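Local coordinates for protein ferulic acid decarboxylase 1 (Candida dubliniensis, PDB 4ZAD) that uses a prenylated FMN cofactor with manganese to decarboxylate alpha,beta-unsaturated acids, probably including cinnamic, p-coumaric and ferulic acids, at residues A[8-13]-A[315-320]; A[22-27]-A[51-56]; A[68-73]-A[144-149]; A[160-165]-A[217-222]. One frame throughout, in Å; residues are numbered along the deposited sequence.

Interaction 1: residues A[8-13]-A[315-320]; sequences KFRDFI and QAIMPI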
loop_
_atom_site.group_PDB
_atom_site.type_symbol
_atom_site.label_atom_id
_atom_site.label_comp_id
_atom_site.label_asym_id
_atom_site.label_seq_id
_atom_site.Cartn_x
_atom_site.Cartn_y
_atom_site.Cartn_z
ATOM N N LYS A 8 27.005 22.711 -7.815
ATOM C CA LYS A 8 28.000 22.105 -8.728
ATOM C C LYS A 8 27.723 20.613 -8.892
ATOM O O LYS A 8 27.947 19.828 -7.976
ATOM C CB LYS A 8 29.458 22.337 -8.235
ATOM C CG LYS A 8 29.849 23.803 -7.917
ATOM C CD LYS A 8 30.759 24.479 -8.956
ATOM C CE LYS A 8 32.182 24.731 -8.432
ATOM N NZ LYS A 8 32.883 25.859 -9.179
ATOM N N PHE A 9 27.239 20.226 -10.070
ATOM C CA PHE A 9 26.883 18.831 -10.355
ATOM C C PHE A 9 27.992 17.872 -9.906
ATOM O O PHE A 9 27.740 16.829 -9.301
ATOM C CB PHE A 9 26.593 18.694 -11.850
ATOM C CG PHE A 9 26.280 17.280 -12.308
ATOM C CD1 PHE A 9 25.232 16.564 -11.753
ATOM C CD2 PHE A 9 27.011 16.690 -13.354
ATOM C CE1 PHE A 9 24.947 15.297 -12.198
ATOM C CE2 PHE A 9 26.714 15.413 -13.784
ATOM C CZ PHE A 9 25.701 14.717 -13.206
ATOM N N ARG A 10 29.224 18.261 -10.196
ATOM C CA ARG A 10 30.387 17.424 -9.919
ATOM C C ARG A 10 30.739 17.384 -8.446
ATOM O O ARG A 10 31.401 16.467 -7.994
ATOM C CB ARG A 10 31.581 17.884 -10.742
ATOM C CG ARG A 10 31.324 17.746 -12.243
ATOM C CD ARG A 10 32.496 17.119 -12.952
ATOM N NE ARG A 10 32.190 16.805 -14.341
ATOM C CZ ARG A 10 33.092 16.472 -15.263
ATOM N NH1 ARG A 10 34.364 16.380 -14.948
ATOM N NH2 ARG A 10 32.712 16.212 -16.503
ATOM N N ASP A 11 30.300 18.367 -7.686
ATOM C CA ASP A 11 30.434 18.280 -6.229
ATOM C C ASP A 11 29.372 17.350 -5.684
ATOM O O ASP A 11 29.589 16.653 -4.676
ATOM C CB ASP A 11 30.384 19.673 -5.586
ATOM C CG ASP A 11 31.658 20.468 -5.837
ATOM O OD1 ASP A 11 32.510 19.968 -6.592
ATOM O OD2 ASP A 11 31.825 21.568 -5.269
ATOM N N PHE A 12 28.231 17.335 -6.360
ATOM C CA PHE A 12 27.151 16.406 -6.043
ATOM C C PHE A 12 27.636 14.959 -6.172
ATOM O O PHE A 12 27.483 14.146 -5.242
ATOM C CB PHE A 12 25.946 16.689 -6.947
ATOM C CG PHE A 12 24.801 15.707 -6.799
ATOM C CD1 PHE A 12 24.057 15.648 -5.630
ATOM C CD2 PHE A 12 24.449 14.862 -7.863
ATOM C CE1 PHE A 12 22.983 14.754 -5.521
ATOM C CE2 PHE A 12 23.389 13.965 -7.758
ATOM C CZ PHE A 12 22.656 13.906 -6.599
ATOM N N ILE A 13 28.245 14.659 -7.315
ATOM C CA ILE A 13 28.850 13.360 -7.562
ATOM C C ILE A 13 29.930 12.988 -6.509
ATOM O O ILE A 13 30.018 11.846 -6.062
ATOM C CB ILE A 13 29.420 13.335 -9.007
ATOM C CG1 ILE A 13 28.262 13.319 -10.025
ATOM C CG2 ILE A 13 30.322 12.132 -9.227
ATOM C CD1 ILE A 13 28.703 13.528 -11.461
ATOM N N GLN A 315 35.067 15.383 -20.726
ATOM C CA GLN A 315 34.615 14.174 -20.079
ATOM C C GLN A 315 33.214 14.367 -19.519
ATOM O O GLN A 315 32.977 14.162 -18.325
ATOM C CB GLN A 315 35.621 13.737 -18.993
ATOM C CG GLN A 315 37.047 13.552 -19.492
ATOM C CD GLN A 315 37.812 12.540 -18.647
ATOM O OE1 GLN A 315 38.001 12.732 -17.437
ATOM N NE2 GLN A 315 38.256 11.458 -19.277
ATOM N N ALA A 316 32.298 14.754 -20.397
ATOM C CA ALA A 316 30.991 15.234 -19.971
ATOM C C ALA A 316 30.195 14.090 -19.368
ATOM O O ALA A 316 30.299 12.935 -19.806
ATOM C CB ALA A 316 30.221 15.903 -21.141
ATOM N N ILE A 317 29.422 14.409 -18.335
ATOM C CA ILE A 317 28.562 13.409 -17.704
ATOM C C ILE A 317 27.099 13.795 -17.911
ATOM O O ILE A 317 26.681 14.912 -17.625
ATOM C CB ILE A 317 28.864 13.226 -16.194
ATOM C CG1 ILE A 317 30.336 12.845 -15.988
ATOM C CG2 ILE A 317 27.977 12.154 -15.602
ATOM C CD1 ILE A 317 30.861 13.212 -14.582
ATOM N N MET A 318 26.313 12.869 -18.423
ATOM C CA MET A 318 24.932 13.161 -18.511
ATOM C C MET A 318 24.080 12.478 -17.458
ATOM O O MET A 318 24.034 11.252 -17.397
ATOM C CB MET A 318 24.366 12.856 -19.873
ATOM C CG MET A 318 22.979 13.427 -19.886
ATOM S SD MET A 318 22.392 13.853 -21.453
ATOM C CE MET A 318 21.999 12.180 -22.017
ATOM N N PRO A 319 23.346 13.274 -16.666
ATOM C CA PRO A 319 22.376 12.634 -15.824
ATOM C C PRO A 319 21.163 12.205 -16.626
ATOM O O PRO A 319 20.872 12.749 -17.702
ATOM C CB PRO A 319 22.028 13.689 -14.820
ATOM C CG PRO A 319 22.268 14.968 -15.520
ATOM C CD PRO A 319 23.323 14.737 -16.520
ATOM N N ILE A 320 20.471 11.212 -16.071
ATOM C CA ILE A 320 19.463 10.434 -16.775
ATOM C C ILE A 320 18.415 10.058 -15.716
ATOM O O ILE A 320 18.775 9.828 -14.570
ATOM C CB ILE A 320 20.216 9.201 -17.447
ATOM C CG1 ILE A 320 20.819 9.622 -18.811
ATOM C CG2 ILE A 320 19.406 7.910 -17.542
ATOM C CD1 ILE A 320 19.787 10.082 -19.916
HETATM O O HOH W 1 37.211 15.684 -16.359
#

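Interaction 2: residues A[22-27]-A[51-56]; sequences LIEIDT and LFNNLK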
loop_
_atom_site.group_PDB
_atom_site.type_symbol
_atom_site.label_atom_id
_atom_site.label_comp_id
_atom_site.label_asym_id
_atom_site.label_seq_id
_atom_site.Cartn_x
_atom_site.Cartn_y
_atom_site.Cartn_z
ATOM N N LEU A 22 27.847 5.968 -4.548
ATOM C CA LEU A 22 28.173 5.984 -5.987
ATOM C C LEU A 22 29.094 4.804 -6.415
ATOM O O LEU A 22 30.133 4.545 -5.797
ATOM C CB LEU A 22 28.872 7.287 -6.329
ATOM C CG LEU A 22 29.047 7.513 -7.821
ATOM C CD1 LEU A 22 27.734 8.020 -8.432
ATOM C CD2 LEU A 22 30.177 8.487 -8.035
ATOM N N ILE A 23 28.718 4.117 -7.485
ATOM C CA ILE A 23 29.552 3.077 -8.078
ATOM C C ILE A 23 29.949 3.477 -9.485
ATOM O O ILE A 23 29.079 3.649 -10.334
ATOM C CB ILE A 23 28.781 1.735 -8.110
ATOM C CG1 ILE A 23 28.641 1.181 -6.673
ATOM C CG2 ILE A 23 29.473 0.716 -8.964
ATOM C CD1 ILE A 23 29.980 1.067 -5.836
ATOM N N GLU A 24 31.243 3.677 -9.723
ATOM C CA GLU A 24 31.727 3.843 -11.089
ATOM C C GLU A 24 31.685 2.452 -11.734
ATOM O O GLU A 24 32.111 1.475 -11.125
ATOM C CB GLU A 24 33.158 4.439 -11.171
ATOM C CG GLU A 24 33.434 5.673 -10.251
ATOM C CD GLU A 24 34.410 6.717 -10.834
ATOM O OE1 GLU A 24 34.663 6.705 -12.058
ATOM O OE2 GLU A 24 34.916 7.582 -10.071
ATOM N N ILE A 25 31.108 2.358 -12.928
ATOM C CA ILE A 25 31.156 1.139 -13.723
ATOM C C ILE A 25 32.064 1.361 -14.928
ATOM O O ILE A 25 31.737 2.135 -15.850
ATOM C CB ILE A 25 29.797 0.736 -14.271
ATOM C CG1 ILE A 25 28.796 0.526 -13.149
ATOM C CG2 ILE A 25 29.918 -0.535 -15.072
ATOM C CD1 ILE A 25 27.373 0.369 -13.651
ATOM N N ASP A 26 33.194 0.664 -14.912
ATOM C CA ASP A 26 34.142 0.670 -16.028
ATOM C C ASP A 26 33.874 -0.408 -17.106
ATOM O O ASP A 26 34.503 -0.378 -18.156
ATOM C CB ASP A 26 35.569 0.532 -15.487
ATOM C CG ASP A 26 35.942 1.661 -14.551
ATOM O OD1 ASP A 26 35.142 2.606 -14.408
ATOM O OD2 ASP A 26 37.038 1.611 -13.962
ATOM N N THR A 27 32.949 -1.331 -16.862
ATOM C CA THR A 27 32.599 -2.374 -17.850
ATOM C C THR A 27 31.703 -1.851 -18.972
ATOM O O THR A 27 30.687 -1.182 -18.731
ATOM C CB THR A 27 31.809 -3.512 -17.179
ATOM O OG1 THR A 27 32.501 -3.915 -16.003
ATOM C CG2 THR A 27 31.622 -4.681 -18.124
ATOM N N LEU A 51 27.573 5.609 -12.024
ATOM C CA LEU A 51 28.265 6.375 -13.012
ATOM C C LEU A 51 28.784 5.393 -14.093
ATOM O O LEU A 51 29.559 4.469 -13.812
ATOM C CB LEU A 51 29.390 7.138 -12.343
ATOM C CG LEU A 51 30.180 8.138 -13.175
ATOM C CD1 LEU A 51 29.303 9.079 -13.982
ATOM C CD2 LEU A 51 31.124 8.917 -12.239
ATOM N N PHE A 52 28.322 5.583 -15.322
ATOM C CA PHE A 52 28.727 4.755 -16.429
ATOM C C PHE A 52 29.845 5.451 -17.148
ATOM O O PHE A 52 29.594 6.396 -17.888
ATOM C CB PHE A 52 27.589 4.605 -17.415
ATOM C CG PHE A 52 26.438 3.854 -16.895
ATOM C CD1 PHE A 52 25.407 4.507 -16.282
ATOM C CD2 PHE A 52 26.379 2.477 -17.033
ATOM C CE1 PHE A 52 24.346 3.812 -15.812
ATOM C CE2 PHE A 52 25.318 1.789 -16.578
ATOM C CZ PHE A 52 24.296 2.455 -15.962
ATOM N N ASN A 53 31.076 4.982 -16.931
ATOM C CA ASN A 53 32.256 5.547 -17.591
ATOM C C ASN A 53 32.540 4.941 -18.977
ATOM O O ASN A 53 33.211 5.561 -19.792
ATOM C CB ASN A 53 33.501 5.371 -16.727
ATOM C CG ASN A 53 33.419 6.075 -15.372
ATOM O OD1 ASN A 53 34.025 5.601 -14.404
ATOM N ND2 ASN A 53 32.717 7.209 -15.298
ATOM N N ASN A 54 32.054 3.732 -19.247
ATOM C CA ASN A 54 32.417 3.024 -20.485
ATOM C C ASN A 54 31.176 2.549 -21.193
ATOM O O ASN A 54 30.775 1.419 -21.048
ATOM C CB ASN A 54 33.358 1.841 -20.163
ATOM C CG ASN A 54 33.956 1.149 -21.426
ATOM O OD1 ASN A 54 33.751 1.565 -22.578
ATOM N ND2 ASN A 54 34.707 0.080 -21.183
ATOM N N LEU A 55 30.560 3.462 -21.936
ATOM C CA LEU A 55 29.374 3.166 -22.728
ATOM C C LEU A 55 29.807 2.637 -24.103
ATOM O O LEU A 55 30.921 2.950 -24.560
ATOM C CB LEU A 55 28.518 4.429 -22.865
ATOM C CG LEU A 55 27.596 4.792 -21.690
ATOM C CD1 LEU A 55 26.874 6.117 -21.955
ATOM C CD2 LEU A 55 26.575 3.700 -21.426
ATOM N N LYS A 56 28.961 1.821 -24.740
ATOM C CA LYS A 56 29.285 1.283 -26.058
ATOM C C LYS A 56 29.025 2.357 -27.071
ATOM O O LYS A 56 27.884 2.788 -27.233
ATOM C CB LYS A 56 28.456 0.041 -26.423
ATOM C CG LYS A 56 28.798 -0.562 -27.839
ATOM C CD LYS A 56 28.073 -1.913 -28.094
ATOM C CE LYS A 56 28.139 -2.410 -29.574
ATOM N NZ LYS A 56 26.843 -2.202 -30.363
HETATM O O HOH W 2 30.186 2.020 -18.005
#

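Interaction 3: residues A[68-73]-A[144-149]; sequences FRILGC and PVPLLH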
loop_
_atom_site.group_PDB
_atom_site.type_symbol
_atom_site.label_atom_id
_atom_site.label_comp_id
_atom_site.label_asym_id
_atom_site.label_seq_id
_atom_site.Cartn_x
_atom_site.Cartn_y
_atom_site.Cartn_z
ATOM N N PHE A 68 29.443 10.777 -24.338
ATOM C CA PHE A 68 29.438 11.281 -22.952
ATOM C C PHE A 68 29.332 10.041 -22.058
ATOM O O PHE A 68 29.080 8.928 -22.561
ATOM C CB PHE A 68 28.277 12.239 -22.685
ATOM C CG PHE A 68 27.002 11.831 -23.340
ATOM C CD1 PHE A 68 26.220 10.832 -22.794
ATOM C CD2 PHE A 68 26.589 12.446 -24.506
ATOM C CE1 PHE A 68 25.045 10.427 -23.409
ATOM C CE2 PHE A 68 25.423 12.063 -25.141
ATOM C CZ PHE A 68 24.644 11.045 -24.605
ATOM N N ARG A 69 29.561 10.228 -20.761
ATOM C CA ARG A 69 29.254 9.201 -19.746
ATOM C C ARG A 69 27.838 9.433 -19.288
ATOM O O ARG A 69 27.271 10.480 -19.571
ATOM C CB ARG A 69 30.156 9.335 -18.511
ATOM C CG ARG A 69 31.601 8.842 -18.705
ATOM C CD ARG A 69 32.655 9.915 -18.361
ATOM N NE ARG A 69 32.957 10.014 -16.929
ATOM C CZ ARG A 69 33.529 11.071 -16.350
ATOM N NH1 ARG A 69 33.840 12.152 -17.043
ATOM N NH2 ARG A 69 33.776 11.063 -15.054
ATOM N N ILE A 70 27.282 8.478 -18.548
ATOM C CA ILE A 70 25.949 8.635 -17.942
ATOM C C ILE A 70 25.979 8.431 -16.423
ATOM O O ILE A 70 26.511 7.430 -15.945
ATOM C CB ILE A 70 24.899 7.700 -18.598
ATOM C CG1 ILE A 70 24.655 8.145 -20.051
ATOM C CG2 ILE A 70 23.561 7.702 -17.786
ATOM C CD1 ILE A 70 23.841 7.149 -20.869
ATOM N N LEU A 71 25.445 9.394 -15.663
ATOM C CA LEU A 71 25.119 9.168 -14.247
ATOM C C LEU A 71 23.662 8.782 -14.222
ATOM O O LEU A 71 22.841 9.458 -14.834
ATOM C CB LEU A 71 25.309 10.428 -13.406
ATOM C CG LEU A 71 24.949 10.268 -11.931
ATOM C CD1 LEU A 71 25.785 9.176 -11.299
ATOM C CD2 LEU A 71 25.105 11.564 -11.163
ATOM N N GLY A 72 23.329 7.711 -13.512
ATOM C CA GLY A 72 21.939 7.278 -13.381
ATOM C C GLY A 72 21.386 7.341 -11.955
ATOM O O GLY A 72 22.122 7.380 -10.996
ATOM N N CYS A 73 20.078 7.353 -11.804
ATOM C CA CYS A 73 19.504 7.393 -10.467
ATOM C C CYS A 73 19.877 8.584 -9.599
ATOM O O CYS A 73 19.996 8.420 -8.396
ATOM C CB CYS A 73 19.909 6.143 -9.704
ATOM S SG CYS A 73 19.363 4.761 -10.508
ATOM N N PRO A 144 25.862 8.251 -27.538
ATOM C CA PRO A 144 25.340 7.119 -26.797
ATOM C C PRO A 144 24.122 7.505 -25.957
ATOM O O PRO A 144 24.176 7.527 -24.711
ATOM C CB PRO A 144 26.510 6.729 -25.922
ATOM C CG PRO A 144 27.176 7.993 -25.631
ATOM C CD PRO A 144 26.911 8.930 -26.771
ATOM N N VAL A 145 23.036 7.783 -26.675
ATOM C CA VAL A 145 21.745 8.136 -26.119
ATOM C C VAL A 145 21.054 6.817 -25.898
ATOM O O VAL A 145 21.018 5.977 -26.798
ATOM C CB VAL A 145 20.957 9.031 -27.115
ATOM C CG1 VAL A 145 19.547 9.349 -26.627
ATOM C CG2 VAL A 145 21.746 10.309 -27.389
ATOM N N PRO A 146 20.535 6.603 -24.697
ATOM C CA PRO A 146 19.960 5.302 -24.371
ATOM C C PRO A 146 18.580 5.052 -24.947
ATOM O O PRO A 146 17.817 6.007 -25.141
ATOM C CB PRO A 146 19.845 5.342 -22.848
ATOM C CG PRO A 146 19.794 6.783 -22.493
ATOM C CD PRO A 146 20.592 7.503 -23.530
ATOM N N LEU A 147 18.260 3.775 -25.186
ATOM C CA LEU A 147 16.885 3.330 -25.355
ATOM C C LEU A 147 16.456 2.700 -24.020
ATOM O O LEU A 147 16.750 1.518 -23.681
ATOM C CB LEU A 147 16.770 2.341 -26.499
ATOM C CG LEU A 147 15.356 1.928 -26.922
ATOM C CD1 LEU A 147 14.846 2.887 -27.968
ATOM C CD2 LEU A 147 15.360 0.501 -27.465
ATOM N N LEU A 148 15.761 3.519 -23.248
ATOM C CA LEU A 148 15.586 3.267 -21.839
ATOM C C LEU A 148 14.626 2.125 -21.573
ATOM O O LEU A 148 14.871 1.310 -20.667
ATOM C CB LEU A 148 15.107 4.546 -21.151
ATOM C CG LEU A 148 16.173 5.614 -21.074
ATOM C CD1 LEU A 148 15.602 6.928 -20.553
ATOM C CD2 LEU A 148 17.320 5.057 -20.163
ATOM N N HIS A 149 13.549 2.068 -22.354
ATOM C CA HIS A 149 12.577 1.007 -22.218
ATOM C C HIS A 149 12.249 0.360 -23.558
ATOM O O HIS A 149 12.089 1.056 -24.536
ATOM C CB HIS A 149 11.249 1.505 -21.652
ATOM C CG HIS A 149 11.354 2.598 -20.648
ATOM N ND1 HIS A 149 11.645 3.901 -20.989
ATOM C CD2 HIS A 149 11.076 2.608 -19.326
ATOM C CE1 HIS A 149 11.605 4.650 -19.906
ATOM N NE2 HIS A 149 11.258 3.889 -18.884
#

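Interaction 4: residues A[160-165]-A[217-222]; sequences YGMWVL and ALCFGV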
loop_
_atom_site.group_PDB
_atom_site.type_symbol
_atom_site.label_atom_id
_atom_site.label_comp_id
_atom_site.label_asym_id
_atom_site.label_seq_id
_atom_site.Cartn_x
_atom_site.Cartn_y
_atom_site.Cartn_z
ATOM N N TYR A 160 16.925 14.473 -17.928
ATOM C CA TYR A 160 17.331 15.106 -16.672
ATOM C C TYR A 160 18.204 16.331 -16.890
ATOM O O TYR A 160 19.093 16.661 -16.083
ATOM C CB TYR A 160 18.024 14.081 -15.754
ATOM C CG TYR A 160 17.908 14.358 -14.253
ATOM C CD1 TYR A 160 16.787 13.994 -13.550
ATOM C CD2 TYR A 160 18.955 14.964 -13.538
ATOM C CE1 TYR A 160 16.698 14.238 -12.160
ATOM C CE2 TYR A 160 18.880 15.190 -12.171
ATOM C CZ TYR A 160 17.744 14.820 -11.493
ATOM O OH TYR A 160 17.649 15.030 -10.150
ATOM N N GLY A 161 17.926 17.025 -17.980
ATOM C CA GLY A 161 18.509 18.305 -18.246
ATOM C C GLY A 161 17.362 19.270 -18.278
ATOM O O GLY A 161 16.193 18.864 -18.123
ATOM N N MET A 162 17.702 20.529 -18.568
ATOM C CA MET A 162 16.839 21.679 -18.283
ATOM C C MET A 162 16.604 22.506 -19.527
ATOM O O MET A 162 17.550 22.879 -20.193
ATOM C CB MET A 162 17.564 22.521 -17.247
ATOM C CG MET A 162 16.921 23.790 -16.815
ATOM S SD MET A 162 17.932 24.570 -15.508
ATOM C CE MET A 162 19.156 25.496 -16.435
ATOM N N TRP A 163 15.343 22.805 -19.830
ATOM C CA TRP A 163 15.024 23.633 -20.993
ATOM C C TRP A 163 14.963 25.015 -20.458
ATOM O O TRP A 163 14.316 25.238 -19.439
ATOM C CB TRP A 163 13.655 23.317 -21.608
ATOM C CG TRP A 163 13.467 21.953 -22.169
ATOM C CD1 TRP A 163 12.816 20.924 -21.592
ATOM C CD2 TRP A 163 13.920 21.484 -23.436
ATOM N NE1 TRP A 163 12.847 19.824 -22.408
ATOM C CE2 TRP A 163 13.524 20.149 -23.551
ATOM C CE3 TRP A 163 14.659 22.052 -24.463
ATOM C CZ2 TRP A 163 13.804 19.388 -24.668
ATOM C CZ3 TRP A 163 14.957 21.284 -25.561
ATOM C CH2 TRP A 163 14.527 19.971 -25.659
ATOM N N VAL A 164 15.639 25.924 -21.165
ATOM C CA VAL A 164 15.630 27.329 -20.872
ATOM C C VAL A 164 14.889 27.987 -22.005
ATOM O O VAL A 164 15.364 27.942 -23.148
ATOM C CB VAL A 164 17.079 27.863 -20.832
ATOM C CG1 VAL A 164 17.116 29.393 -20.530
ATOM C CG2 VAL A 164 17.933 27.038 -19.849
ATOM N N LEU A 165 13.714 28.549 -21.708
ATOM C CA LEU A 165 12.921 29.311 -22.670
ATOM C C LEU A 165 12.604 30.634 -22.017
ATOM O O LEU A 165 12.371 30.685 -20.815
ATOM C CB LEU A 165 11.622 28.568 -23.043
ATOM C CG LEU A 165 11.559 27.639 -24.290
ATOM C CD1 LEU A 165 12.900 27.004 -24.655
ATOM C CD2 LEU A 165 10.544 26.508 -24.127
ATOM N N ALA A 217 17.775 26.811 -24.862
ATOM C CA ALA A 217 18.961 26.056 -24.452
ATOM C C ALA A 217 18.456 24.828 -23.710
ATOM O O ALA A 217 17.374 24.838 -23.145
ATOM C CB ALA A 217 19.914 26.879 -23.567
ATOM N N LEU A 218 19.217 23.760 -23.783
ATOM C CA LEU A 218 18.904 22.523 -23.160
ATOM C C LEU A 218 20.189 22.146 -22.463
ATOM O O LEU A 218 21.185 21.915 -23.127
ATOM C CB LEU A 218 18.541 21.464 -24.205
ATOM C CG LEU A 218 18.483 20.022 -23.630
ATOM C CD1 LEU A 218 17.364 19.902 -22.504
ATOM C CD2 LEU A 218 18.304 18.974 -24.706
ATOM N N CYS A 219 20.161 22.088 -21.131
ATOM C CA CYS A 219 21.380 22.078 -20.307
ATOM C C CYS A 219 21.472 20.787 -19.539
ATOM O O CYS A 219 20.533 20.424 -18.843
ATOM C CB CYS A 219 21.374 23.270 -19.351
ATOM S SG CYS A 219 21.146 24.921 -20.166
ATOM N N PHE A 220 22.585 20.073 -19.661
ATOM C CA PHE A 220 22.754 18.781 -18.930
ATOM C C PHE A 220 23.792 18.923 -17.835
ATOM O O PHE A 220 24.798 19.624 -18.013
ATOM C CB PHE A 220 23.160 17.657 -19.880
ATOM C CG PHE A 220 22.173 17.416 -20.965
ATOM C CD1 PHE A 220 21.035 16.695 -20.724
ATOM C CD2 PHE A 220 22.372 17.922 -22.217
ATOM C CE1 PHE A 220 20.107 16.503 -21.714
ATOM C CE2 PHE A 220 21.446 17.732 -23.210
ATOM C CZ PHE A 220 20.322 17.022 -22.959
ATOM N N GLY A 221 23.535 18.300 -16.692
ATOM C CA GLY A 221 24.453 18.404 -15.562
ATOM C C GLY A 221 24.493 19.791 -14.968
ATOM O O GLY A 221 25.518 20.275 -14.540
ATOM N N VAL A 222 23.350 20.439 -14.931
ATOM C CA VAL A 222 23.242 21.771 -14.353
ATOM C C VAL A 222 23.405 21.691 -12.845
ATOM O O VAL A 222 23.507 20.613 -12.306
ATOM C CB VAL A 222 21.862 22.383 -14.654
ATOM C CG1 VAL A 222 21.533 22.281 -16.208
ATOM C CG2 VAL A 222 20.829 21.720 -13.795
#

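Interaction 1: residues A[8-13]-A[315-320]
R10 NH2 is gripped by three oxygens. It gives Q315 O a weak, bent hydrogen bond (2.8 Å, 116° at the hydrogen), bonds the carbonyl of D314, and forms a salt bridge with E269, its strongest partner. The other terminal nitrogen, R10 NH1, sends a hydrogen to a water lying near the guanidinium plane, and that water in turn donates to Q315 OE1. With its edges occupied in this way, the group offers one face to I317, whose CD1 lies 3.8 Å from R10 NE. The same methyl meets I13 CD1 tip to tip, also at 3.8 Å. One turn back on helix 9-19, F9 has CG anti to its backbone N (chi1 177°), which carries the ring towards strand 317-319. F9 CE2 comes within 3.9 Å of I317 CB, lying at the ring edge, and F9 CZ touches P319 CD at 4.1 Å, while I13 CD1 rests over the rim of one ring face. Helix 9-13 and strand 317-319 cross almost at a right angle, 81°. E269 OE1 also accepts from I317 N, so a single carboxylate oxygen ties the helix arginine to the strand backbone; the shared anion would be expected to stabilise the guanidinium charge beside an otherwise apolar interface.

Interaction 2: residues A[22-27]-A[51-56]
L22 meets L51 through methyl groups, CD2 to CD2 at 4.3 Å, where its side chain also packs on I13 and K17 of helix 9-19. The carbonyl of I23 accepts from L51 N (3.0 Å). E24 pairs with L51 in the parallel register, and their side chains run alongside each other on one face of the sheet, E24 OE1 lying 4.2 Å from L51 CD2. I25 bonds to the residues before and after F52: I25 N bonds L51 O (2.8 Å), and I25 O takes N53 N at 3.1 Å together with a bridging water. These are the two parallel strands of a beta-alpha-beta unit, and helix 34-45, which connects them, packs on F52. On the face carrying F52, away from E24 and L51, I25 keeps CG1 beside its backbone N and an extended chi2 (170°), so that CD1 reaches F52 CE2 at 3.8 Å. Beyond the strand, D26 O receives N54 ND2 (3.1 Å), with the acceptor lying in the amide plane of N54. The water on I25 O accepts from N54 N and donates weakly to T27 O, while T27 OG1 bonds K510 O of the second subunit.

Interaction 3: residues A[68-73]-A[144-149]
F68 and P144 form the close-packed end of this contact, which brings strand 69-71 of the UbiD N-terminal family region against a loop between strands 131-134 and 162-166 in the Rift-related, FMN-binding region. P144 CD sits over one face of the phenyl ring, 3.9 Å from its centroid and 17° off the normal, a CH-pi contact displaced towards the rim. The rest of the proline ring folds back along the F68 backbone, with P144 CG 3.7 Å from F68 O, so that P144 touches both the ring and the main chain of one residue. Its carbonyl comes close as well, P144 O lying 3.3 Å from F68 CE1. The phenyl group is put there by a chi1 of 39°, which lodges CG between the backbone N and the carbonyl carbon; a cis peptide bond precedes the residue. Further along, the fit is sparser. V145 points its CB away and brings only CG2 to the ring edge, 4.1 Å from F68 CZ, and I70 CD1 reaches P146 CD at 4.2 Å. The segments then diverge without sharing a hydrogen bond; every touching residue is nonetheless buried, so the looser end does not face solvent. Strand 69-71 runs between strands 49-52 and 317-319, while L71 packs on F9 and I13 of helix 9-19. C73 lies against helix 34-45, and further along segment 144-149, L148 O accepts from Y496 OH of the second subunit.

Interaction 4: residues A[160-165]-A[217-222]
Two neighbouring strands of the large antiparallel sheet in the Rift-related, FMN-binding domain meet here, M162 facing C219 and V164 facing A217 as hydrogen-bonded pairs. M162 N reaches C219 O at 2.8 Å and C219 N returns a bond to M162 O. Two residues further along, V164 N bonds A217 O at 2.8 Å, and A217 N returns a bond to V164 O. Between them W163 and L218 form the non-hydrogen-bonded pair. L218 CD1 stands over the centre of the six-membered ring of the indole, 3.8 Å from its centroid and only 8° off the normal, while L218 CB touches W163 CZ3. W163 NE1 bonds A178 O, which, with Y305 stacked on the ring, would restrict the rotation of the indole. The opposite face of the sheet is apolar: V164 CG2 meets C219 SG at 3.9 Å, and M162, bent at its last torsion (chi3 85°), brings CE to V222 CG1 at 4.0 Å. Strand 173-176, carrying the cofactor-binding N174 and W175, pairs along the other side of strand 162-166, and Y160 touches the prenylated flavin, consistent with the split beta-barrel of FMN-binding proteins.

Overall arrangement
Interactions 1, 2 and 3 share one four-stranded sheet: strand 69-71 pairs with 49-52 on one side and with 317-319 on the other, and helix 9-19 packs against it, I13 touching L22. Interaction 4 belongs to the large antiparallel sheet of the flavin-binding domain and meets interaction 1 where M318 packs on F220 and P319 on Y160, closer to the flavin. Interactions 3 and 4 are fully buried, yet the first is packing alone, whereas the second adds a CH-pi contact and apolar side chains to a backbone hydrogen-bonded strand pair. Interactions 1 and 2 are partly exposed and add waters and polar side chains to their apolar parts. The segments of interactions 2 and 3 also reach the second subunit.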